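Local coordinates for BH0493 protein (Bacillus halodurans C-125, PDB 2QEE), which is a putative amidohydrolase that binds zinc and probably works at a metal centre of the kind used by the amidohydrolase superfamily, at residues C[88-93]-C[97-102]; C[209-214]-C[247-252]. All coordinates share one frame; numbering follows the deposited sequence.

Interaction 1 of 2, residues C[88-93]-C[97-102]; sequences RSPVSE and GVLTCL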
ATOM      1  N   ARG C  88      11.607  16.969 -21.918  1.00 16.64           N
ATOM      2  CA  ARG C  88      10.435  16.773 -21.064  1.00 17.62           C
ATOM      3  C   ARG C  88      10.638  17.595 -19.780  1.00 16.81           C
ATOM      4  O   ARG C  88      11.776  17.930 -19.426  1.00 17.47           O
ATOM      5  CB  ARG C  88      10.183  15.285 -20.717  1.00 17.45           C
ATOM      6  CG  ARG C  88       9.948  14.362 -21.896  1.00 18.66           C
ATOM      7  CD  ARG C  88      11.322  13.857 -22.414  1.00 19.52           C
ATOM      8  NE  ARG C  88      11.243  13.303 -23.790  1.00 18.01           N
ATOM      9  CZ  ARG C  88      12.337  12.861 -24.438  1.00 17.98           C
ATOM     10  NH1 ARG C  88      13.530  12.960 -23.856  1.00 18.57           N
ATOM     11  NH2 ARG C  88      12.229  12.345 -25.672  1.00 22.52           N
ATOM     12  N   SER C  89       9.548  17.959 -19.104  1.00 15.72           N
ATOM     13  CA  SER C  89       9.729  18.739 -17.856  1.00 15.87           C
ATOM     14  C   SER C  89      10.352  17.861 -16.785  1.00 14.83           C
ATOM     15  O   SER C  89       9.990  16.695 -16.687  1.00 15.38           O
ATOM     16  CB  SER C  89       8.389  19.332 -17.358  1.00 15.19           C
ATOM     17  OG  SER C  89       7.915  20.287 -18.318  1.00 17.03           O
ATOM     18  N   PRO C  90      11.317  18.395 -15.985  1.00 15.67           N
ATOM     19  CA  PRO C  90      12.035  17.644 -14.980  1.00 13.74           C
ATOM     20  C   PRO C  90      11.174  17.422 -13.725  1.00 14.29           C
ATOM     21  O   PRO C  90      11.593  17.816 -12.633  1.00 15.62           O
ATOM     22  CB  PRO C  90      13.225  18.537 -14.644  1.00 12.43           C
ATOM     23  CG  PRO C  90      12.824  19.928 -14.937  1.00 14.66           C
ATOM     24  CD  PRO C  90      11.861  19.770 -16.128  1.00 16.22           C
ATOM     25  N   VAL C  91      10.053  16.714 -13.909  1.00 12.28           N
ATOM     26  CA  VAL C  91       9.093  16.508 -12.783  1.00 13.84           C
ATOM     27  C   VAL C  91       9.377  15.346 -11.852  1.00 15.24           C
ATOM     28  O   VAL C  91       8.775  15.309 -10.737  1.00 14.44           O
ATOM     29  CB  VAL C  91       7.627  16.375 -13.253  1.00 13.82           C
ATOM     30  CG1 VAL C  91       7.089  17.775 -13.841  1.00 13.57           C
ATOM     31  CG2 VAL C  91       7.498  15.252 -14.299  1.00 16.21           C
ATOM     32  N   SER C  92      10.185  14.371 -12.267  1.00 13.01           N
ATOM     33  CA  SER C  92      10.523  13.252 -11.347  1.00 12.94           C
ATOM     34  C   SER C  92      11.218  13.756 -10.090  1.00 12.85           C
ATOM     35  O   SER C  92      11.790  14.860 -10.075  1.00 13.85           O
ATOM     36  CB  SER C  92      11.387  12.180 -12.008  1.00 15.38           C
ATOM     37  OG  SER C  92      12.727  12.652 -12.090  1.00 14.87           O
ATOM     38  N   GLU C  93      11.188  12.919  -9.036  1.00 13.37           N
ATOM     39  CA  GLU C  93      11.834  13.320  -7.797  1.00 12.61           C
ATOM     40  C   GLU C  93      13.346  13.610  -7.950  1.00 13.64           C
ATOM     41  O   GLU C  93      13.854  14.610  -7.402  1.00 13.14           O
ATOM     42  CB  GLU C  93      11.604  12.254  -6.726  1.00 11.92           C
ATOM     43  CG  GLU C  93      12.307  12.435  -5.406  1.00 12.51           C
ATOM     44  CD  GLU C  93      11.990  13.750  -4.634  1.00 13.69           C
ATOM     45  OE1 GLU C  93      11.071  14.508  -4.975  1.00 12.95           O
ATOM     46  OE2 GLU C  93      12.771  14.000  -3.692  1.00 16.11           O
ATOM     47  N   GLY C  97      15.131  17.142  -7.567  1.00 12.67           N
ATOM     48  CA  GLY C  97      16.247  17.273  -6.632  1.00 14.36           C
ATOM     49  C   GLY C  97      17.439  18.056  -7.199  1.00 14.60           C
ATOM     50  O   GLY C  97      17.992  18.906  -6.504  1.00 13.37           O
ATOM     51  N   VAL C  98      17.838  17.770  -8.446  1.00 13.62           N
ATOM     52  CA  VAL C  98      18.926  18.557  -9.072  1.00 16.66           C
ATOM     53  C   VAL C  98      18.607  20.046  -9.020  1.00 16.64           C
ATOM     54  O   VAL C  98      19.468  20.860  -8.642  1.00 17.45           O
ATOM     55  CB  VAL C  98      19.226  18.076 -10.517  1.00 17.19           C
ATOM     56  CG1 VAL C  98      20.308  18.959 -11.231  1.00 17.80           C
ATOM     57  CG2 VAL C  98      19.702  16.596 -10.513  1.00 17.44           C
ATOM     58  N   LEU C  99      17.364  20.423  -9.315  1.00 14.53           N
ATOM     59  CA  LEU C  99      16.992  21.836  -9.302  1.00 13.49           C
ATOM     60  C   LEU C  99      17.032  22.393  -7.887  1.00 16.35           C
ATOM     61  O   LEU C  99      17.494  23.539  -7.707  1.00 17.54           O
ATOM     62  CB  LEU C  99      15.584  22.002  -9.888  1.00 14.08           C
ATOM     63  CG  LEU C  99      15.428  21.368 -11.293  1.00 13.32           C
ATOM     64  CD1 LEU C  99      14.025  21.665 -11.814  1.00 15.00           C
ATOM     65  CD2 LEU C  99      16.469  22.036 -12.213  1.00 15.70           C
ATOM     66  N   THR C 100      16.520  21.634  -6.889  1.00 13.70           N
ATOM     67  CA  THR C 100      16.619  22.120  -5.495  1.00 13.41           C
ATOM     68  C   THR C 100      18.066  22.437  -5.096  1.00 14.68           C
ATOM     69  O   THR C 100      18.334  23.441  -4.448  1.00 15.70           O
ATOM     70  CB  THR C 100      15.943  21.101  -4.557  1.00 12.24           C
ATOM     71  OG1 THR C 100      14.545  21.077  -4.909  1.00 14.34           O
ATOM     72  CG2 THR C 100      16.132  21.484  -3.037  1.00 18.40           C
ATOM     73  N   CYS C 101      18.999  21.582  -5.520  1.00 13.79           N
ATOM     74  CA  CYS C 101      20.428  21.794  -5.249  1.00 14.40           C
ATOM     75  C   CYS C 101      20.926  23.086  -5.881  1.00 16.32           C
ATOM     76  O   CYS C 101      21.580  23.908  -5.182  1.00 17.46           O
ATOM     77  CB  CYS C 101      21.238  20.631  -5.798  1.00 14.42           C
ATOM     78  SG  CYS C 101      20.960  19.070  -4.909  1.00 16.02           S
ATOM     79  N   LEU C 102      20.672  23.264  -7.179  1.00 17.31           N
ATOM     80  CA  LEU C 102      21.131  24.480  -7.866  1.00 17.94           C
ATOM     81  C   LEU C 102      20.599  25.731  -7.171  1.00 19.68           C
ATOM     82  O   LEU C 102      21.340  26.680  -6.897  1.00 19.31           O
ATOM     83  CB  LEU C 102      20.681  24.457  -9.336  1.00 16.84           C
ATOM     84  CG  LEU C 102      21.305  23.355 -10.184  1.00 19.65           C
ATOM     85  CD1 LEU C 102      20.576  23.376 -11.477  1.00 17.87           C
ATOM     86  CD2 LEU C 102      22.828  23.721 -10.390  1.00 20.99           C
TER

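Interaction 2 of 2, residues C[209-214]-C[247-252]; sequences FLTDWI and LPVAEK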
ATOM      1  N   PHE C 209      39.371 -10.069  11.655  1.00 22.91           N
ATOM      2  CA  PHE C 209      39.215  -9.144  10.559  1.00 23.32           C
ATOM      3  C   PHE C 209      38.243  -8.016  11.024  1.00 20.58           C
ATOM      4  O   PHE C 209      38.546  -6.814  10.913  1.00 20.34           O
ATOM      5  CB  PHE C 209      38.702  -9.857   9.295  1.00 24.72           C
ATOM      6  CG  PHE C 209      38.386  -8.923   8.169  1.00 21.07           C
ATOM      7  CD1 PHE C 209      39.381  -8.444   7.347  1.00 24.89           C
ATOM      8  CD2 PHE C 209      37.056  -8.489   7.940  1.00 25.32           C
ATOM      9  CE1 PHE C 209      39.129  -7.556   6.305  1.00 21.57           C
ATOM     10  CE2 PHE C 209      36.763  -7.598   6.882  1.00 21.35           C
ATOM     11  CZ  PHE C 209      37.809  -7.107   6.061  1.00 27.02           C
ATOM     12  N   LEU C 210      37.089  -8.415  11.554  1.00 22.70           N
ATOM     13  CA  LEU C 210      36.130  -7.401  12.024  1.00 22.08           C
ATOM     14  C   LEU C 210      36.738  -6.506  13.125  1.00 22.23           C
ATOM     15  O   LEU C 210      36.623  -5.261  13.050  1.00 20.69           O
ATOM     16  CB  LEU C 210      34.855  -8.056  12.523  1.00 22.05           C
ATOM     17  CG  LEU C 210      34.091  -8.816  11.440  1.00 22.58           C
ATOM     18  CD1 LEU C 210      32.947  -9.620  12.118  1.00 25.20           C
ATOM     19  CD2 LEU C 210      33.595  -7.913  10.293  1.00 20.89           C
ATOM     20  N   THR C 211      37.407  -7.129  14.108  1.00 21.68           N
ATOM     21  CA  THR C 211      37.920  -6.383  15.241  1.00 22.07           C
ATOM     22  C   THR C 211      38.987  -5.376  14.782  1.00 22.95           C
ATOM     23  O   THR C 211      39.078  -4.247  15.311  1.00 21.59           O
ATOM     24  CB  THR C 211      38.512  -7.351  16.314  1.00 23.10           C
ATOM     25  OG1 THR C 211      37.451  -8.179  16.808  1.00 30.49           O
ATOM     26  CG2 THR C 211      39.100  -6.545  17.478  1.00 27.20           C
ATOM     27  N   ASP C 212      39.808  -5.769  13.804  1.00 22.61           N
ATOM     28  CA  ASP C 212      40.875  -4.896  13.311  1.00 24.08           C
ATOM     29  C   ASP C 212      40.284  -3.694  12.622  1.00 24.71           C
ATOM     30  O   ASP C 212      40.793  -2.573  12.738  1.00 24.02           O
ATOM     31  CB  ASP C 212      41.797  -5.609  12.287  1.00 26.01           C
ATOM     32  CG  ASP C 212      42.803  -6.588  12.940  1.00 31.86           C
ATOM     33  OD1 ASP C 212      42.929  -6.622  14.179  1.00 27.96           O
ATOM     34  OD2 ASP C 212      43.450  -7.342  12.188  1.00 30.89           O
ATOM     35  N   TRP C 213      39.178  -3.893  11.905  1.00 23.38           N
ATOM     36  CA  TRP C 213      38.587  -2.745  11.199  1.00 20.83           C
ATOM     37  C   TRP C 213      37.762  -1.860  12.145  1.00 20.75           C
ATOM     38  O   TRP C 213      37.737  -0.657  11.976  1.00 22.18           O
ATOM     39  CB  TRP C 213      37.771  -3.223   9.999  1.00 20.19           C
ATOM     40  CG  TRP C 213      38.718  -3.446   8.880  1.00 21.27           C
ATOM     41  CD1 TRP C 213      39.172  -4.651   8.406  1.00 23.69           C
ATOM     42  CD2 TRP C 213      39.408  -2.430   8.155  1.00 20.63           C
ATOM     43  NE1 TRP C 213      40.097  -4.425   7.394  1.00 24.15           N
ATOM     44  CE2 TRP C 213      40.252  -3.068   7.229  1.00 24.90           C
ATOM     45  CE3 TRP C 213      39.395  -1.032   8.200  1.00 23.77           C
ATOM     46  CZ2 TRP C 213      41.055  -2.347   6.334  1.00 26.49           C
ATOM     47  CZ3 TRP C 213      40.183  -0.316   7.311  1.00 25.08           C
ATOM     48  CH2 TRP C 213      41.004  -0.975   6.388  1.00 29.24           C
ATOM     49  N   ILE C 214      37.165  -2.465  13.147  1.00 20.52           N
ATOM     50  CA  ILE C 214      36.484  -1.727  14.212  1.00 22.50           C
ATOM     51  C   ILE C 214      37.484  -0.818  14.902  1.00 24.61           C
ATOM     52  O   ILE C 214      37.225   0.353  15.064  1.00 22.65           O
ATOM     53  CB  ILE C 214      35.803  -2.659  15.215  1.00 21.21           C
ATOM     54  CG1 ILE C 214      34.522  -3.289  14.585  1.00 19.55           C
ATOM     55  CG2 ILE C 214      35.424  -1.858  16.523  1.00 22.41           C
ATOM     56  CD1 ILE C 214      33.968  -4.429  15.352  1.00 20.87           C
ATOM     57  N   LEU C 247      27.655 -11.234  15.045  1.00 17.27           N
ATOM     58  CA  LEU C 247      26.774 -10.936  16.186  1.00 17.36           C
ATOM     59  C   LEU C 247      27.587 -10.925  17.485  1.00 20.16           C
ATOM     60  O   LEU C 247      27.484  -9.960  18.260  1.00 20.50           O
ATOM     61  CB  LEU C 247      25.598 -11.913  16.255  1.00 18.44           C
ATOM     62  CG  LEU C 247      24.556 -11.701  15.131  1.00 20.61           C
ATOM     63  CD1 LEU C 247      23.452 -12.729  15.233  1.00 23.56           C
ATOM     64  CD2 LEU C 247      23.988 -10.266  15.160  1.00 23.91           C
ATOM     65  N   PRO C 248      28.441 -11.974  17.711  1.00 20.09           N
ATOM     66  CA  PRO C 248      29.267 -11.899  18.955  1.00 22.32           C
ATOM     67  C   PRO C 248      30.177 -10.662  19.036  1.00 22.84           C
ATOM     68  O   PRO C 248      30.241 -10.027  20.092  1.00 24.06           O
ATOM     69  CB  PRO C 248      30.144 -13.160  18.888  1.00 23.43           C
ATOM     70  CG  PRO C 248      29.412 -14.102  17.946  1.00 27.80           C
ATOM     71  CD  PRO C 248      28.675 -13.231  16.963  1.00 20.67           C
ATOM     72  N   VAL C 249      30.860 -10.313  17.944  1.00 21.98           N
ATOM     73  CA  VAL C 249      31.704  -9.108  17.893  1.00 22.10           C
ATOM     74  C   VAL C 249      30.905  -7.828  18.157  1.00 23.56           C
ATOM     75  O   VAL C 249      31.303  -6.940  18.947  1.00 24.29           O
ATOM     76  CB  VAL C 249      32.544  -9.017  16.590  1.00 21.73           C
ATOM     77  CG1 VAL C 249      33.202  -7.660  16.420  1.00 23.96           C
ATOM     78  CG2 VAL C 249      33.605 -10.117  16.553  1.00 21.53           C
ATOM     79  N   ALA C 250      29.737  -7.746  17.508  1.00 21.41           N
ATOM     80  CA  ALA C 250      28.854  -6.590  17.709  1.00 21.00           C
ATOM     81  C   ALA C 250      28.436  -6.436  19.163  1.00 20.76           C
ATOM     82  O   ALA C 250      28.389  -5.294  19.671  1.00 21.28           O
ATOM     83  CB  ALA C 250      27.588  -6.729  16.799  1.00 20.33           C
ATOM     84  N   GLU C 251      28.093  -7.563  19.797  1.00 20.68           N
ATOM     85  CA  GLU C 251      27.636  -7.553  21.185  1.00 21.59           C
ATOM     86  C   GLU C 251      28.783  -7.080  22.070  1.00 24.15           C
ATOM     87  O   GLU C 251      28.635  -6.187  22.881  1.00 23.59           O
ATOM     88  CB  GLU C 251      27.145  -8.924  21.658  1.00 23.13           C
ATOM     89  CG  GLU C 251      26.553  -8.836  23.056  1.00 20.91           C
ATOM     90  CD  GLU C 251      26.118 -10.135  23.626  1.00 25.22           C
ATOM     91  OE1 GLU C 251      26.095 -11.141  22.907  1.00 25.33           O
ATOM     92  OE2 GLU C 251      25.772 -10.143  24.831  1.00 27.78           O
ATOM     93  N   LYS C 252      29.942  -7.675  21.862  1.00 26.11           N
ATOM     94  CA  LYS C 252      31.116  -7.340  22.662  1.00 28.25           C
ATOM     95  C   LYS C 252      31.465  -5.852  22.589  1.00 27.10           C
ATOM     96  O   LYS C 252      31.760  -5.223  23.620  1.00 28.23           O
ATOM     97  CB  LYS C 252      32.281  -8.191  22.192  1.00 29.83           C
ATOM     98  CG  LYS C 252      33.571  -7.875  22.902  1.00 49.53           C
ATOM     99  CD  LYS C 252      34.569  -8.945  22.624  1.00 40.95           C
ATOM    100  CE  LYS C 252      35.778  -8.762  23.527  1.00 54.44           C
ATOM    101  NZ  LYS C 252      36.699  -9.908  23.333  1.00 48.25           N
TER

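Interaction 1 of 2, residues C[88-93]-C[97-102]
G97 N donates to E93 O in the first turn of helix 93-104. The bond is 2.8 Å from G97 N to E93 O, with an N-H...O angle of 155°. This is an ordinary i to i+4 helix bond, set just after S92, the N-cap residue. At L99 the contact turns apolar. L99 CD1 meets P90 CG at 3.8 Å, and the two side chains are set roughly perpendicular to each other. With CG beside the backbone N (chi1 -54°), the L99 side chain points to the loop and brings CD1 to the proline ring. P90 is the centre of an inverse gamma turn in the loop ahead of the helix, and V91 N makes a weak bond to S89 O around it. F85 of helix 73-86 packs on both P90 and L99, while W391 of the second subunit packs on P90. One turn on from G97, H370 joins T100 OG1 through NE2 to E93 OE2 through ND1, and E93 OE1 forms a salt bridge with R96. The chemistry thus divides: one backbone bond fixes the first turn, and one carbon contact holds the loop against the helix. The E93 carboxylate is bound outside both segments, by H370 and R96, which fixes its position.

Interaction 2 of 2, residues C[209-214]-C[247-252]
I214 and V249 join two neighbouring outer helices, 200-217 and 237-253, of what is consistent with the beta/alpha barrel of the amidohydrolase superfamily. Each helix leads into a strand, 222-226 and 257-264, and these strands pair in parallel. The two segments run roughly the same way, with a crossing angle of -35° and an axis separation of 10.6 Å. The tight part is buried and made of carbon. I214 CD1 lies 3.5 Å from V249 CG1, a tight carbon-carbon approach. The two side chains run antiparallel alongside one another. V249 has CG1 anti to its backbone N (chi1 169°), which places that methyl in the gap between the helices. V249 supplies more than half of the surface buried here. L210 adds a looser touch, from its CB to V249 CG1 at 4.3 Å, and also packs on L173. Toward solvent the contact thins out. T211 is partly exposed and its OG1 is hydrogen-bonded to K207 O, one turn back. The K207 side chain also touches P248 and V249. No hydrogen bond crosses between the segments, so the patch is held by apolar packing. Even the hydroxyl of partly exposed T211 meets carbon across the gap: T211 OG1 is 4.3 Å from V249 CG1.

In the fold
Interactions 1 and 2 lie on opposite sides of the chain's centre, with their centres about 42 Å apart and nearest atoms about 30 Å apart. They share no helix or strand. Interaction 1 is local, within one helix and the loop ahead of it. It is fully buried, meets the second subunit and has E93 about 9 Å from E334 between side chains. Its chemistry is one backbone bond and one apolar pair; the E93 carboxylate is bound by residues outside the contact. Interaction 2 joins two separate helices far from the metal site. It is mainly buried but has one partly exposed residue, T211, touches no other subunit, and is apolar throughout its packed centre.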